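Local atomic coordinates of mandelate racemase/muconate lactonizing protein (Alicyclobacillus acidocaldarius LAA1, PDB entry 3QLD), a protein that is of unknown function but belongs to the mandelate racemase/muconate lactonizing group of the enolase superfamily, joining an N-terminal capping domain to a TIM-type barrel. Residues 11-16 / 329-334; 45-50 / 299-304; 172-177 / 198-203; 234-239 / 263-268. One frame throughout, in Å; residues are numbered along the deposited sequence. Where two conformers were deposited one is given.

Contact 1 (11-16 / 329-334)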
loop_
_atom_site.group_PDB
_atom_site.type_symbol
_atom_site.label_atom_id
_atom_site.label_comp_id
_atom_site.label_asym_id
_atom_site.label_seq_id
_atom_site.Cartn_x
_atom_site.Cartn_y
_atom_site.Cartn_z
ATOM N N LEU A 11 2.492 15.818 16.296
ATOM C CA LEU A 11 1.571 16.636 17.016
ATOM C C LEU A 11 0.397 15.812 17.523
ATOM O O LEU A 11 0.000 14.791 16.911
ATOM C CB LEU A 11 1.050 17.753 16.108
ATOM C CG LEU A 11 1.779 19.098 16.065
ATOM C CD1 LEU A 11 3.239 18.994 15.822
ATOM C CD2 LEU A 11 1.123 20.039 15.067
ATOM N N SER A 12 -0.163 16.254 18.647
ATOM C CA SER A 12 -1.424 15.712 19.115
ATOM C C SER A 12 -2.322 16.907 19.457
ATOM O O SER A 12 -2.002 17.623 20.397
ATOM C CB SER A 12 -1.216 14.873 20.347
ATOM O OG SER A 12 -2.480 14.330 20.741
ATOM N N LEU A 13 -3.403 17.125 18.690
ATOM C CA LEU A 13 -4.280 18.309 18.883
ATOM C C LEU A 13 -5.632 17.924 19.520
ATOM O O LEU A 13 -6.375 17.110 18.975
ATOM C CB LEU A 13 -4.567 19.031 17.550
ATOM C CG LEU A 13 -3.558 19.950 16.862
ATOM C CD1 LEU A 13 -2.449 19.106 16.268
ATOM C CD2 LEU A 13 -4.261 20.717 15.761
ATOM N N PRO A 14 -5.982 18.528 20.654
ATOM C CA PRO A 14 -7.306 18.191 21.163
ATOM C C PRO A 14 -8.434 18.657 20.223
ATOM O O PRO A 14 -8.401 19.770 19.670
ATOM C CB PRO A 14 -7.382 18.948 22.488
ATOM C CG PRO A 14 -5.975 19.093 22.910
ATOM C CD PRO A 14 -5.239 19.365 21.610
ATOM N N LEU A 15 -9.426 17.777 20.067
ATOM C CA LEU A 15 -10.611 18.053 19.256
ATOM C C LEU A 15 -11.709 18.668 20.126
ATOM O O LEU A 15 -11.802 18.325 21.305
ATOM C CB LEU A 15 -11.095 16.753 18.655
ATOM C CG LEU A 15 -10.132 16.083 17.668
ATOM C CD1 LEU A 15 -10.470 14.622 17.593
ATOM C CD2 LEU A 15 -10.222 16.723 16.301
ATOM N N LYS A 16 -12.527 19.561 19.569
ATOM C CA LYS A 16 -13.672 20.138 20.313
ATOM C C LYS A 16 -14.579 19.052 20.966
ATOM O O LYS A 16 -15.034 19.194 22.121
ATOM C CB LYS A 16 -14.500 21.050 19.398
ATOM C CG LYS A 16 -13.925 22.500 19.209
ATOM C CD LYS A 16 -14.992 23.597 19.467
ATOM C CE LYS A 16 -15.074 24.665 18.360
ATOM N NZ LYS A 16 -14.242 25.910 18.539
ATOM N N ARG A 329 -14.529 24.290 13.339
ATOM C CA ARG A 329 -15.511 23.195 13.413
ATOM C C ARG A 329 -14.856 21.996 14.113
ATOM O O ARG A 329 -15.532 21.100 14.659
ATOM C CB ARG A 329 -16.046 22.797 12.021
ATOM C CG ARG A 329 -16.960 23.887 11.362
ATOM C CD ARG A 329 -18.159 23.294 10.553
ATOM N NE ARG A 329 -18.814 22.161 11.233
ATOM C CZ ARG A 329 -20.123 22.051 11.499
ATOM N NH1 ARG A 329 -20.979 23.008 11.137
ATOM N NH2 ARG A 329 -20.576 20.965 12.148
ATOM N N TYR A 330 -13.529 22.026 14.136
ATOM C CA TYR A 330 -12.750 20.860 14.520
ATOM C C TYR A 330 -11.873 21.104 15.788
ATOM O O TYR A 330 -11.816 20.225 16.661
ATOM C CB TYR A 330 -11.921 20.333 13.326
ATOM C CG TYR A 330 -12.520 20.257 11.884
ATOM C CD1 TYR A 330 -13.576 19.366 11.521
ATOM C CD2 TYR A 330 -11.946 21.015 10.854
ATOM C CE1 TYR A 330 -14.067 19.291 10.123
ATOM C CE2 TYR A 330 -12.406 20.946 9.509
ATOM C CZ TYR A 330 -13.445 20.086 9.126
ATOM O OH TYR A 330 -13.794 20.094 7.748
ATOM N N PHE A 331 -11.237 22.283 15.894
ATOM C CA PHE A 331 -10.267 22.570 16.982
ATOM C C PHE A 331 -10.464 23.883 17.754
ATOM O O PHE A 331 -10.506 24.934 17.135
ATOM C CB PHE A 331 -8.878 22.674 16.382
ATOM C CG PHE A 331 -8.460 21.477 15.589
ATOM C CD1 PHE A 331 -8.101 20.304 16.232
ATOM C CD2 PHE A 331 -8.337 21.549 14.187
ATOM C CE1 PHE A 331 -7.681 19.182 15.509
ATOM C CE2 PHE A 331 -7.907 20.437 13.443
ATOM C CZ PHE A 331 -7.589 19.230 14.126
ATOM N N GLU A 332 -10.464 23.818 19.096
ATOM C CA GLU A 332 -10.367 25.008 19.953
ATOM C C GLU A 332 -9.140 25.851 19.557
ATOM O O GLU A 332 -9.236 27.062 19.508
ATOM C CB GLU A 332 -10.284 24.638 21.466
ATOM C CG GLU A 332 -10.172 25.859 22.507
ATOM C CD GLU A 332 -8.721 26.282 22.905
ATOM O OE1 GLU A 332 -7.811 25.429 23.036
ATOM O OE2 GLU A 332 -8.473 27.491 23.102
ATOM N N GLN A 333 -8.012 25.187 19.297
ATOM C CA GLN A 333 -6.761 25.839 18.989
ATOM C C GLN A 333 -6.030 25.002 17.930
ATOM O O GLN A 333 -5.722 23.822 18.175
ATOM C CB GLN A 333 -5.903 25.902 20.259
ATOM C CG GLN A 333 -4.462 26.308 20.004
ATOM C CD GLN A 333 -4.339 27.792 19.797
ATOM O OE1 GLN A 333 -4.571 28.577 20.739
ATOM N NE2 GLN A 333 -3.998 28.204 18.566
ATOM N N ASP A 334 -5.755 25.642 16.797
ATOM C CA ASP A 334 -5.102 25.069 15.611
ATOM C C ASP A 334 -3.661 25.624 15.494
ATOM O O ASP A 334 -3.225 26.401 16.344
ATOM C CB ASP A 334 -5.971 25.454 14.388
ATOM C CG ASP A 334 -5.738 24.566 13.153
ATOM O OD1 ASP A 334 -4.792 23.794 13.156
ATOM O OD2 ASP A 334 -6.493 24.694 12.149
HETATM O O HOH W 1 -10.367 21.375 20.575
#
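Leu13 lies over one face of the Phe331 ring. Its CD2 methyl stands 3.9 Å from the centroid of the Phe331 ring and 15° off the ring normal, which meets the geometry of a CH-pi contact. The two side chains cross at about a right angle, and Leu13 CB adds a second touch, 3.7 Å from Phe331 CE1. Against the opposite face rests CB of Tyr330, so the ring is held between an aliphatic group from each segment. Leu15 approaches obliquely, bringing CD2 to 3.6 Å from Phe331 CE1, while Pro14 O sits at the ring edge, in plane, 3.5 Å from Phe331 CD1. The first bond of the Phe331 side chain leads away from strand 3-15; with CG beside the backbone N (chi1 -55°) the ring turns back toward Leu13 and Leu15. The contact joins two domains of the enolase-superfamily architecture: strand 3-15 belongs to the antiparallel sheet of the N-terminal capping domain, and 329-334 lies in the loop between helix 303-313 and strand 347-349 of the barrel domain. Where the chain turns a corner at Lys16, its N donates to Tyr330 O at 3.1 Å in a nearly straight bond (171°), although the donor is tilted out of the carbonyl plane. Lys16 CG runs on past the backbone of Phe331 and Glu332. Water 1 bridges the backbones, donating to Pro14 O at 2.7 Å and accepting from Glu332 N at 2.9 Å. The same Leu13 CD2 also passes Asp334 OD1, a carboxylate oxygen that accepts from Gly303 N.

Contact 2 (45-50 / 299-304)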
loop_
_atom_site.group_PDB
_atom_site.type_symbol
_atom_site.label_atom_id
_atom_site.label_comp_id
_atom_site.label_asym_id
_atom_site.label_seq_id
_atom_site.Cartn_x
_atom_site.Cartn_y
_atom_site.Cartn_z
ATOM N N TRP A 45 6.635 24.458 5.085
ATOM C CA TRP A 45 5.884 23.490 5.916
ATOM C C TRP A 45 4.903 22.648 5.099
ATOM O O TRP A 45 4.409 23.108 4.045
ATOM C CB TRP A 45 5.042 24.212 6.978
ATOM C CG TRP A 45 5.902 24.942 7.993
ATOM C CD1 TRP A 45 6.702 26.029 7.762
ATOM C CD2 TRP A 45 6.035 24.626 9.378
ATOM N NE1 TRP A 45 7.341 26.398 8.927
ATOM C CE2 TRP A 45 6.953 25.558 9.936
ATOM C CE3 TRP A 45 5.490 23.621 10.208
ATOM C CZ2 TRP A 45 7.305 25.551 11.294
ATOM C CZ3 TRP A 45 5.838 23.622 11.565
ATOM C CH2 TRP A 45 6.734 24.584 12.096
ATOM N N SER A 46 4.557 21.465 5.618
ATOM C CA SER A 46 3.478 20.637 5.039
ATOM C C SER A 46 2.986 19.706 6.094
ATOM O O SER A 46 3.600 19.613 7.162
ATOM C CB SER A 46 4.004 19.778 3.910
ATOM O OG SER A 46 4.924 18.841 4.426
ATOM N N GLU A 47 1.883 19.003 5.787
ATOM C CA GLU A 47 1.314 18.090 6.788
ATOM C C GLU A 47 1.262 16.725 6.181
ATOM O O GLU A 47 0.823 16.585 5.031
ATOM C CB GLU A 47 -0.094 18.498 7.205
ATOM C CG GLU A 47 -0.746 17.529 8.172
ATOM C CD GLU A 47 -2.059 18.090 8.732
ATOM O OE1 GLU A 47 -2.291 19.301 8.598
ATOM O OE2 GLU A 47 -2.876 17.348 9.304
ATOM N N CYS A 48 1.778 15.719 6.892
ATOM C CA CYS A 48 1.510 14.309 6.448
ATOM C C CYS A 48 0.087 13.904 6.918
ATOM O O CYS A 48 -0.177 13.982 8.110
ATOM C CB CYS A 48 2.618 13.400 7.000
ATOM S SG CYS A 48 2.286 11.653 6.497
ATOM N N VAL A 49 -0.837 13.577 5.995
ATOM C CA VAL A 49 -2.216 13.412 6.359
ATOM C C VAL A 49 -2.575 12.004 6.825
ATOM O O VAL A 49 -3.763 11.708 7.037
ATOM C CB VAL A 49 -3.204 13.764 5.160
ATOM C CG1 VAL A 49 -3.102 15.292 4.783
ATOM C CG2 VAL A 49 -2.936 12.940 3.955
ATOM N N ALA A 50 -1.582 11.131 6.928
ATOM C CA ALA A 50 -1.853 9.768 7.478
ATOM C C ALA A 50 -2.621 9.828 8.813
ATOM O O ALA A 50 -2.198 10.560 9.756
ATOM C CB ALA A 50 -0.532 8.969 7.649
HETATM N N MSE A 299 -9.233 15.397 5.605
HETATM C CA MSE A 299 -8.630 14.395 6.483
HETATM C C MSE A 299 -8.547 14.915 7.933
HETATM O O MSE A 299 -7.666 14.495 8.684
HETATM C CB MSE A 299 -7.210 14.104 6.016
HETATM C CG MSE A 299 -7.060 13.684 4.551
HETATM SE SE MSE A 299 -7.366 11.775 4.440
HETATM C CE MSE A 299 -5.833 11.061 5.417
ATOM N N TYR A 300 -9.426 15.833 8.328
ATOM C CA TYR A 300 -9.389 16.447 9.681
ATOM C C TYR A 300 -8.032 17.170 9.893
ATOM O O TYR A 300 -7.445 17.236 10.999
ATOM C CB TYR A 300 -9.758 15.416 10.770
ATOM C CG TYR A 300 -11.261 15.126 10.826
ATOM C CD1 TYR A 300 -12.025 15.504 11.939
ATOM C CD2 TYR A 300 -11.934 14.512 9.740
ATOM C CE1 TYR A 300 -13.415 15.252 11.994
ATOM C CE2 TYR A 300 -13.328 14.263 9.776
ATOM C CZ TYR A 300 -14.057 14.639 10.912
ATOM O OH TYR A 300 -15.401 14.374 10.977
ATOM N N GLU A 301 -7.583 17.764 8.792
ATOM C CA GLU A 301 -6.232 18.353 8.686
ATOM C C GLU A 301 -6.013 19.442 9.748
ATOM O O GLU A 301 -6.929 20.183 10.049
ATOM C CB GLU A 301 -5.989 19.041 7.324
ATOM C CG GLU A 301 -5.850 18.170 6.082
ATOM C CD GLU A 301 -7.171 17.575 5.573
ATOM O OE1 GLU A 301 -8.261 17.795 6.155
ATOM O OE2 GLU A 301 -7.091 16.826 4.573
ATOM N N THR A 302 -4.795 19.556 10.286
ATOM C CA THR A 302 -4.420 20.853 10.891
ATOM C C THR A 302 -4.409 21.986 9.863
ATOM O O THR A 302 -4.623 21.825 8.622
ATOM C CB THR A 302 -3.023 20.878 11.530
ATOM O OG1 THR A 302 -2.084 21.129 10.480
ATOM C CG2 THR A 302 -2.662 19.518 12.293
ATOM N N GLY A 303 -4.139 23.166 10.371
ATOM C CA GLY A 303 -4.161 24.361 9.490
ATOM C C GLY A 303 -3.276 24.285 8.294
ATOM O O GLY A 303 -3.617 24.814 7.238
ATOM N N VAL A 304 -2.136 23.611 8.432
ATOM C CA VAL A 304 -1.170 23.471 7.342
ATOM C C VAL A 304 -1.715 22.674 6.160
ATOM O O VAL A 304 -1.736 23.154 5.028
ATOM C CB VAL A 304 0.216 22.925 7.883
ATOM C CG1 VAL A 304 1.186 22.589 6.721
ATOM C CG2 VAL A 304 0.845 24.043 8.800
#
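Glu47 holds Thr302 with both carboxylate oxygens, tying strand 43-48 of the N-terminal capping domain to the start of helix 303-313 in the TIM-type barrel of this enolase-superfamily fold. Thr302 OG1 donates to Glu47 OE1 at 2.6 Å, meeting it from above the carboxylate plane, 52° out of it. Thr302 N donates to Glu47 OE2 at 3.1 Å, on the syn lone pair. Gly305 N gives Glu47 OE1 a further hydrogen bond, so the buried carboxylate is satisfied by the first turn of the helix as well as by its cap. The carboxylate reaches that far because the Glu47 chain is extended, with CG anti to the backbone N (chi1 176°). Beside this polar pair, Val304 sets its CG1 methyl on the strand backbone, 3.4 Å from Ser46 CA, and Val49 CG1 lies 4.2 Å from Glu301 CG.

A second shell fixes the groups. Thr302 is the N-cap of helix 303-313, and its OG1, besides donating to Glu47, accepts from Val304 N at 3.2 Å. On the other side of the strand, helix 105-123 packs on it: Ser46 OG is hydrogen-bonded to Ala110 O.

Contact 3 (172-177 / 198-203); sequences IAPGRD and NGSYRP
Tyr201 reaches across to Asp177 between two neighbouring loops of the TIM-type barrel, one following strand 167-171 and the other following the adjacent parallel strand 192-196. The tight part gathers round the phenol oxygen. Tyr201 OH donates to Asp177 OD2 at 2.7 Å, on the anti lone pair of that carboxylate oxygen; OD2 lies in plane at the ring edge, and the carboxylate and ring planes are only 17° apart. Ile172 closes in at about a right angle to the tyrosine, its CD1 3.5 Å from Tyr201 OH. Both Asp177 and Tyr201 are buried, and Val208 of helix 206-211 touches each of them.

Toward solvent the contact thins to the exposed Pro174. Its CG stands over one ring face, 3.9 Å from the Tyr201 centroid and 19° off the normal, a CH-pi contact offset toward the rim. Pro174 occupies the second position of a type II beta turn from Ala173 to Arg176; Gly175 follows at positive phi (96°), and Arg176 N donating to Ala173 O at 2.9 Å closes the turn. Ser200 borders the same side: its hydroxyl is hydrogen-bonded to Ala197 O, and across the contact Ser200 OG merely touches Pro174 CD at 3.4 Å.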
loop_
_atom_site.group_PDB
_atom_site.type_symbol
_atom_site.label_atom_id
_atom_site.label_comp_id
_atom_site.label_asym_id
_atom_site.label_seq_id
_atom_site.Cartn_x
_atom_site.Cartn_y
_atom_site.Cartn_z
ATOM N N ILE A 172 -24.764 7.075 4.320
ATOM C CA ILE A 172 -25.794 6.137 4.044
ATOM C C ILE A 172 -25.291 4.670 4.137
ATOM O O ILE A 172 -24.070 4.426 4.063
ATOM C CB ILE A 172 -26.420 6.350 2.641
ATOM C CG1 ILE A 172 -25.365 6.139 1.535
ATOM C CG2 ILE A 172 -27.135 7.735 2.616
ATOM C CD1 ILE A 172 -26.027 5.876 0.140
ATOM N N ALA A 173 -26.233 3.760 4.391
ATOM C CA ALA A 173 -25.973 2.331 4.432
ATOM C C ALA A 173 -27.236 1.605 4.105
ATOM O O ALA A 173 -28.314 2.205 4.117
ATOM C CB ALA A 173 -25.396 1.893 5.815
ATOM N N PRO A 174 -27.131 0.313 3.766
ATOM C CA PRO A 174 -28.319 -0.433 3.379
ATOM C C PRO A 174 -29.366 -0.368 4.497
ATOM O O PRO A 174 -29.028 -0.613 5.638
ATOM C CB PRO A 174 -27.782 -1.851 3.203
ATOM C CG PRO A 174 -26.291 -1.631 2.836
ATOM C CD PRO A 174 -25.902 -0.513 3.715
ATOM N N GLY A 175 -30.597 0.030 4.168
ATOM C CA GLY A 175 -31.677 0.079 5.154
ATOM C C GLY A 175 -31.843 1.456 5.739
ATOM O O GLY A 175 -32.861 1.736 6.407
ATOM N N ARG A 176 -30.836 2.309 5.542
ATOM C CA ARG A 176 -30.861 3.696 6.032
ATOM C C ARG A 176 -30.252 4.518 4.920
ATOM O O ARG A 176 -29.162 5.032 5.027
ATOM C CB ARG A 176 -30.079 3.826 7.340
ATOM C CG ARG A 176 -29.777 2.446 8.030
ATOM C CD ARG A 176 -29.767 2.416 9.581
ATOM N NE ARG A 176 -29.281 3.653 10.207
ATOM C CZ ARG A 176 -28.356 3.726 11.165
ATOM N NH1 ARG A 176 -28.007 4.918 11.657
ATOM N NH2 ARG A 176 -27.784 2.615 11.650
ATOM N N ASP A 177 -31.007 4.646 3.832
ATOM C CA ASP A 177 -30.554 5.373 2.657
ATOM C C ASP A 177 -31.721 6.130 1.997
ATOM O O ASP A 177 -31.744 7.356 2.042
ATOM C CB ASP A 177 -29.812 4.451 1.639
ATOM C CG ASP A 177 -30.496 3.076 1.430
ATOM O OD1 ASP A 177 -31.726 2.934 1.553
ATOM O OD2 ASP A 177 -29.778 2.097 1.112
ATOM N N ASN A 198 -19.362 4.665 2.436
ATOM C CA ASN A 198 -18.202 4.057 3.145
ATOM C C ASN A 198 -18.139 2.530 2.924
ATOM O O ASN A 198 -17.996 1.766 3.883
ATOM C CB ASN A 198 -18.370 4.324 4.652
ATOM C CG ASN A 198 -17.054 4.144 5.428
ATOM O OD1 ASN A 198 -15.938 4.368 4.893
ATOM N ND2 ASN A 198 -17.185 3.759 6.710
ATOM N N GLY A 199 -18.334 2.057 1.699
ATOM C CA GLY A 199 -18.195 0.612 1.391
ATOM C C GLY A 199 -19.194 -0.369 1.980
ATOM O O GLY A 199 -18.942 -1.589 2.036
ATOM N N SER A 200 -20.371 0.127 2.327
ATOM C CA SER A 200 -21.328 -0.595 3.063
ATOM C C SER A 200 -22.241 -1.426 2.164
ATOM O O SER A 200 -22.989 -2.247 2.657
ATOM C CB SER A 200 -22.094 0.404 3.972
ATOM O OG SER A 200 -22.986 1.258 3.246
ATOM N N TYR A 201 -22.222 -1.177 0.831
ATOM C CA TYR A 201 -23.039 -1.957 -0.114
ATOM C C TYR A 201 -22.231 -3.124 -0.755
ATOM O O TYR A 201 -20.974 -3.139 -0.786
ATOM C CB TYR A 201 -23.653 -1.080 -1.221
ATOM C CG TYR A 201 -24.610 -0.055 -0.637
ATOM C CD1 TYR A 201 -26.004 -0.283 -0.638
ATOM C CD2 TYR A 201 -24.120 1.063 -0.013
ATOM C CE1 TYR A 201 -26.928 0.691 -0.092
ATOM C CE2 TYR A 201 -25.018 2.052 0.572
ATOM C CZ TYR A 201 -26.402 1.827 0.550
ATOM O OH TYR A 201 -27.193 2.788 1.147
ATOM N N ARG A 202 -22.990 -4.059 -1.302
ATOM C CA ARG A 202 -22.475 -5.225 -2.004
ATOM C C ARG A 202 -23.176 -5.303 -3.353
ATOM O O ARG A 202 -24.219 -4.671 -3.559
ATOM C CB ARG A 202 -22.807 -6.479 -1.180
ATOM C CG ARG A 202 -22.093 -6.528 0.191
ATOM C CD ARG A 202 -20.556 -6.502 0.077
ATOM N NE ARG A 202 -19.968 -6.503 1.417
ATOM C CZ ARG A 202 -19.782 -5.443 2.188
ATOM N NH1 ARG A 202 -20.089 -4.207 1.766
ATOM N NH2 ARG A 202 -19.268 -5.619 3.400
ATOM N N PRO A 203 -22.640 -6.099 -4.300
ATOM C CA PRO A 203 -23.309 -6.139 -5.590
ATOM C C PRO A 203 -24.807 -6.493 -5.596
ATOM O O PRO A 203 -25.557 -5.950 -6.452
ATOM C CB PRO A 203 -22.476 -7.139 -6.366
ATOM C CG PRO A 203 -21.093 -6.916 -5.808
ATOM C CD PRO A 203 -21.361 -6.829 -4.329
#

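Contact 4 (234-239 / 263-268)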
loop_
_atom_site.group_PDB
_atom_site.type_symbol
_atom_site.label_atom_id
_atom_site.label_comp_id
_atom_site.label_asym_id
_atom_site.label_seq_id
_atom_site.Cartn_x
_atom_site.Cartn_y
_atom_site.Cartn_z
ATOM N N LYS A 234 -19.678 -2.662 -13.280
ATOM C CA LYS A 234 -21.074 -3.042 -13.511
ATOM C C LYS A 234 -22.044 -2.201 -12.722
ATOM O O LYS A 234 -23.109 -1.885 -13.202
ATOM C CB LYS A 234 -21.239 -4.482 -13.090
ATOM C CG LYS A 234 -22.554 -5.108 -13.384
ATOM C CD LYS A 234 -22.567 -6.556 -12.835
ATOM C CE LYS A 234 -22.033 -7.529 -13.875
ATOM N NZ LYS A 234 -20.596 -7.344 -14.183
ATOM N N LEU A 235 -21.690 -1.839 -11.480
ATOM C CA LEU A 235 -22.623 -1.004 -10.731
ATOM C C LEU A 235 -22.722 0.378 -11.366
ATOM O O LEU A 235 -23.809 0.901 -11.531
ATOM C CB LEU A 235 -22.186 -0.932 -9.251
ATOM C CG LEU A 235 -23.018 0.045 -8.407
ATOM C CD1 LEU A 235 -24.439 -0.524 -8.172
ATOM C CD2 LEU A 235 -22.295 0.242 -7.037
ATOM N N GLN A 236 -21.599 1.005 -11.697
ATOM C CA GLN A 236 -21.654 2.375 -12.288
ATOM C C GLN A 236 -22.416 2.381 -13.596
ATOM O O GLN A 236 -23.253 3.296 -13.846
ATOM C CB GLN A 236 -20.269 2.973 -12.487
ATOM C CG GLN A 236 -20.250 4.352 -13.149
ATOM C CD GLN A 236 -20.949 5.481 -12.324
ATOM O OE1 GLN A 236 -20.256 6.344 -11.818
ATOM N NE2 GLN A 236 -22.309 5.467 -12.212
ATOM N N ALA A 237 -22.246 1.297 -14.389
ATOM C CA ALA A 237 -22.977 1.171 -15.713
ATOM C C ALA A 237 -24.492 1.141 -15.508
ATOM O O ALA A 237 -25.241 1.634 -16.373
ATOM C CB ALA A 237 -22.526 -0.093 -16.505
ATOM N N SER A 238 -24.920 0.651 -14.329
ATOM C CA SER A 238 -26.361 0.511 -13.993
ATOM C C SER A 238 -27.001 1.743 -13.306
ATOM O O SER A 238 -28.243 1.831 -13.175
ATOM C CB SER A 238 -26.605 -0.708 -13.122
ATOM O OG SER A 238 -26.095 -0.526 -11.761
ATOM N N LEU A 239 -26.153 2.670 -12.906
ATOM C CA LEU A 239 -26.560 3.869 -12.147
ATOM C C LEU A 239 -26.464 5.122 -12.992
ATOM O O LEU A 239 -25.439 5.432 -13.664
ATOM C CB LEU A 239 -25.656 4.064 -10.888
ATOM C CG LEU A 239 -25.808 3.062 -9.739
ATOM C CD1 LEU A 239 -24.772 3.411 -8.673
ATOM C CD2 LEU A 239 -27.199 3.106 -9.125
ATOM N N ALA A 263 -15.729 2.885 -14.124
ATOM C CA ALA A 263 -16.082 2.416 -12.786
ATOM C C ALA A 263 -16.559 3.578 -11.914
ATOM O O ALA A 263 -17.132 3.355 -10.807
ATOM C CB ALA A 263 -14.889 1.774 -12.102
ATOM N N ALA A 264 -16.208 4.805 -12.333
ATOM C CA ALA A 264 -16.673 5.990 -11.585
ATOM C C ALA A 264 -16.618 7.228 -12.458
ATOM O O ALA A 264 -15.901 7.279 -13.480
ATOM C CB ALA A 264 -15.861 6.228 -10.278
ATOM N N ARG A 265 -17.310 8.249 -11.994
ATOM C CA ARG A 265 -17.381 9.499 -12.749
ATOM C C ARG A 265 -16.923 10.735 -11.976
ATOM O O ARG A 265 -16.858 11.810 -12.577
ATOM C CB ARG A 265 -18.803 9.721 -13.342
ATOM C CG ARG A 265 -19.180 8.644 -14.307
ATOM C CD ARG A 265 -20.332 9.063 -15.211
ATOM N NE ARG A 265 -21.657 8.972 -14.605
ATOM C CZ ARG A 265 -22.421 7.885 -14.719
ATOM N NH1 ARG A 265 -23.636 7.839 -14.179
ATOM N NH2 ARG A 265 -21.939 6.839 -15.389
ATOM N N VAL A 266 -16.658 10.606 -10.669
ATOM C CA VAL A 266 -16.219 11.708 -9.825
ATOM C C VAL A 266 -15.053 11.272 -8.942
ATOM O O VAL A 266 -15.082 10.143 -8.439
ATOM C CB VAL A 266 -17.391 12.198 -8.935
ATOM C CG1 VAL A 266 -16.953 13.255 -7.899
ATOM C CG2 VAL A 266 -18.467 12.817 -9.823
ATOM N N LEU A 267 -14.045 12.150 -8.807
ATOM C CA LEU A 267 -12.855 11.858 -7.989
ATOM C C LEU A 267 -12.829 12.786 -6.793
ATOM O O LEU A 267 -12.918 14.025 -6.971
ATOM C CB LEU A 267 -11.579 11.991 -8.849
ATOM C CG LEU A 267 -10.221 11.757 -8.130
ATOM C CD1 LEU A 267 -10.112 10.279 -7.681
ATOM C CD2 LEU A 267 -9.067 12.096 -9.084
ATOM N N ASN A 268 -12.747 12.184 -5.601
ATOM C CA ASN A 268 -12.364 12.887 -4.355
ATOM C C ASN A 268 -10.853 12.992 -4.344
ATOM O O ASN A 268 -10.132 11.979 -4.238
ATOM C CB ASN A 268 -12.941 12.179 -3.121
ATOM C CG ASN A 268 -12.558 12.828 -1.799
ATOM O OD1 ASN A 268 -11.585 13.574 -1.730
ATOM N ND2 ASN A 268 -13.279 12.501 -0.757
HETATM O O HOH W 2 -24.462 4.753 -16.174
#
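Leu239 O is gripped by Arg265 and by a water. Arg265 NH1 donates to it at 3.1 Å with an angle of 157° at the hydrogen, and the oxygen lies in the plane of the guanidinium, at its edge. Water 2 sits 2.8 Å from Leu239 O and can donate to it, though acceptors outnumber its protons; a weak bond from Arg265 NH2 also reaches this water.

Over one face of the guanidinium lies the amide of Gln236, the planes 21° apart and stacked. Gln236 NE2 comes to 3.4 Å from Arg265 NH1, but both are donors and no hydrogen bond forms; the contact is one of faces. What fixes the rotation of the amide is the chain ahead of strand 243-245 and its first residue, since Gln236 NE2 donates to Thr241 O and Gln236 OE1 accepts from Val243 N. A bend at chi2 (63°) turns the amide over the guanidinium, while Gln236 CB stays 3.6 Å from Ala263 O and Gln236 OE1 3.6 Å from Ala264 CA.

The contact packs the C-terminal end of helix 229-238 against the chain entering strand 266-269 of the TIM-type barrel. That strand runs parallel between 243-245 and 293-296, Leu235 and Leu239 rest on Leu209 of helix 206-211, and Lys234 meets Arg260 of the second subunit.

How the contacts relate
Contacts 1 and 2 both tie the N-terminal capping domain to the barrel domain; their centres are 12 Å apart and they touch directly, Phe331 CE2 packing 3.5 Å from Glu301 O. Contacts 3 and 4 lie within the barrel, centres 15 Å apart and nearest atoms about 6 Å apart. Contact 3 joins loops that follow barrel strands, whereas contact 4 lies where a strand begins. In this superfamily the active site lies at the C-terminal ends of the barrel strands, beneath the capping domain; 299-304 and the loops of contact 3 probably lie at that end, judging by their places after strands 293-296, 167-171 and 192-196. Contacts 2 and 4 are centred 29 Å apart, and contacts 1 and 4 occupy opposite sides of the chain's centre.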